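Local coordinates for tegument protein UL51 (Human herpesvirus 1, PDB 6T5A), which probably takes part in egress of virus particles from the perinuclear space and in secondary envelopment of cytoplasmic capsids at membranes derived from the trans-Golgi network, at residues L39-A42 with P43-L46. The protein carries 1 engineered substitution. Residues are numbered along the deposited sequence; the frame is centred on the assembly and turned at random.
Sequences LLPA and PITL
Pro41 and Ile44 close a tight reverse turn whose corner is the cis peptide bond between Ala42 and Pro43. With that bond cis, Ala42 CA and Pro43 CA lie on the same side of it, 3.0 Å apart, and the chain doubles back. Ile44 N then reaches Pro41 O at 2.9 Å, in the carbonyl plane and on a lone pair, with the N-H bent to 145°. A cis proline at the third position and backbone angles near those of the classic form make this a type VIa beta turn.

The Ile44 side chain sits just beyond the end of the same carbonyl, with CB 3.2 Å from Pro41 O. Its CG1 branch is anti to the carbonyl carbon (chi1 -53°), which brings CG1 to 3.4 Å from Pro41 O and within 4.4 Å of Pro41 CG on the ring, a looser apolar touch. Leu40 reaches across from the arm before the turn: its CB lies 3.9 Å from Ile44 O, and its CD1 methyl rests on the backbone farther along, 3.5 Å from Thr45 O and 3.7 Å from Leu46 CA. Within this turn, Leu40 meets main chain.

The turn, in the part covered by the herpesvirus UL51 family, joins strand 28-38 to helix 46-61, and Thr45 starts that helix as its N-cap, OG1 bonding to Asp48 N. Chains of another protein pack round the loop: one makes backbone hydrogen bonds with Ala42, and Leu46 N is hydrogen-bonded to a polar side chain on a second.

Chemically, the cis Ala42-Pro43 peptide bond and one backbone hydrogen bond define the turn, while Ile44 CB and CG1 lie against the oxygen of the Pro41 carbonyl, beyond its end, and probably shield that bond from competing water.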
ATOM      1  N   LEU A  39      -6.088  15.283   3.062  1.00 28.13           N
ATOM      2  CA  LEU A  39      -7.072  16.249   3.519  1.00 28.11           C
ATOM      3  C   LEU A  39      -8.280  15.537   4.104  1.00 30.07           C
ATOM      4  O   LEU A  39      -8.894  16.015   5.056  1.00 29.65           O
ATOM      5  CB  LEU A  39      -7.504  17.148   2.341  1.00 28.39           C
ATOM      6  CG  LEU A  39      -8.651  18.149   2.579  1.00 33.31           C
ATOM      7  CD1 LEU A  39      -8.241  19.265   3.583  1.00 32.59           C
ATOM      8  CD2 LEU A  39      -9.143  18.718   1.242  1.00 35.11           C
ATOM      9  N   LEU A  40      -8.645  14.408   3.501  1.00 25.41           N
ATOM     10  CA  LEU A  40      -9.876  13.708   3.831  1.00 24.71           C
ATOM     11  C   LEU A  40      -9.659  12.302   4.371  1.00 30.15           C
ATOM     12  O   LEU A  40      -8.677  11.645   3.990  1.00 27.47           O
ATOM     13  CB  LEU A  40     -10.755  13.625   2.549  1.00 23.82           C
ATOM     14  CG  LEU A  40     -11.127  14.961   1.885  1.00 28.56           C
ATOM     15  CD1 LEU A  40     -11.607  14.731   0.474  1.00 29.12           C
ATOM     16  CD2 LEU A  40     -12.205  15.704   2.689  1.00 30.57           C
ATOM     17  N   PRO A  41     -10.593  11.829   5.236  1.00 28.89           N
ATOM     18  CA  PRO A  41     -10.483  10.457   5.760  1.00 30.01           C
ATOM     19  C   PRO A  41     -10.838   9.419   4.692  1.00 35.20           C
ATOM     20  O   PRO A  41     -11.869   9.548   4.009  1.00 33.28           O
ATOM     21  CB  PRO A  41     -11.522  10.423   6.888  1.00 31.60           C
ATOM     22  CG  PRO A  41     -12.565  11.431   6.459  1.00 35.50           C
ATOM     23  CD  PRO A  41     -11.798  12.522   5.765  1.00 30.79           C
ATOM     24  N   ALA A  42      -9.989   8.377   4.562  1.00 31.85           N
ATOM     25  CA  ALA A  42     -10.208   7.287   3.603  1.00 32.32           C
ATOM     26  C   ALA A  42     -11.501   6.530   3.972  1.00 36.56           C
ATOM     27  O   ALA A  42     -11.795   6.400   5.165  1.00 35.96           O
ATOM     28  CB  ALA A  42      -9.009   6.326   3.621  1.00 33.04           C
ATOM     29  N   PRO A  43     -12.305   6.049   2.993  1.00 34.57           N
ATOM     30  CA  PRO A  43     -12.093   6.106   1.534  1.00 34.72           C
ATOM     31  C   PRO A  43     -12.769   7.306   0.845  1.00 37.91           C
ATOM     32  O   PRO A  43     -13.062   7.214  -0.345  1.00 38.39           O
ATOM     33  CB  PRO A  43     -12.685   4.769   1.080  1.00 36.17           C
ATOM     34  CG  PRO A  43     -13.909   4.622   1.990  1.00 40.60           C
ATOM     35  CD  PRO A  43     -13.536   5.294   3.309  1.00 35.56           C
ATOM     36  N   ILE A  44     -13.046   8.415   1.581  1.00 33.29           N
ATOM     37  CA  ILE A  44     -13.728   9.589   1.012  1.00 31.17           C
ATOM     38  C   ILE A  44     -12.801  10.263   0.013  1.00 33.43           C
ATOM     39  O   ILE A  44     -11.648  10.554   0.341  1.00 31.33           O
ATOM     40  CB  ILE A  44     -14.259  10.607   2.093  1.00 33.28           C
ATOM     41  CG1 ILE A  44     -15.149   9.929   3.167  1.00 32.52           C
ATOM     42  CG2 ILE A  44     -14.969  11.835   1.453  1.00 33.79           C
ATOM     43  CD1 ILE A  44     -16.461   9.201   2.661  1.00 28.68           C
ATOM     44  N   THR A  45     -13.315  10.506  -1.201  1.00 29.84           N
ATOM     45  CA  THR A  45     -12.529  11.126  -2.275  1.00 29.81           C
ATOM     46  C   THR A  45     -12.798  12.632  -2.310  1.00 35.26           C
ATOM     47  O   THR A  45     -13.803  13.100  -1.762  1.00 33.81           O
ATOM     48  CB  THR A  45     -12.881  10.489  -3.634  1.00 35.45           C
ATOM     49  OG1 THR A  45     -14.203  10.885  -4.028  1.00 33.98           O
ATOM     50  CG2 THR A  45     -12.739   8.964  -3.646  1.00 33.50           C
ATOM     51  N   LEU A  46     -11.938  13.385  -3.015  1.00 31.81           N
ATOM     52  CA  LEU A  46     -12.154  14.816  -3.194  1.00 31.38           C
ATOM     53  C   LEU A  46     -13.496  15.079  -3.922  1.00 34.05           C
ATOM     54  O   LEU A  46     -14.220  15.997  -3.520  1.00 33.26           O
ATOM     55  CB  LEU A  46     -10.953  15.436  -3.924  1.00 31.09           C
ATOM     56  CG  LEU A  46     -11.014  16.931  -4.262  1.00 34.46           C
ATOM     57  CD1 LEU A  46     -11.228  17.820  -2.996  1.00 33.44           C
ATOM     58  CD2 LEU A  46      -9.765  17.325  -5.007  1.00 35.22           C
TER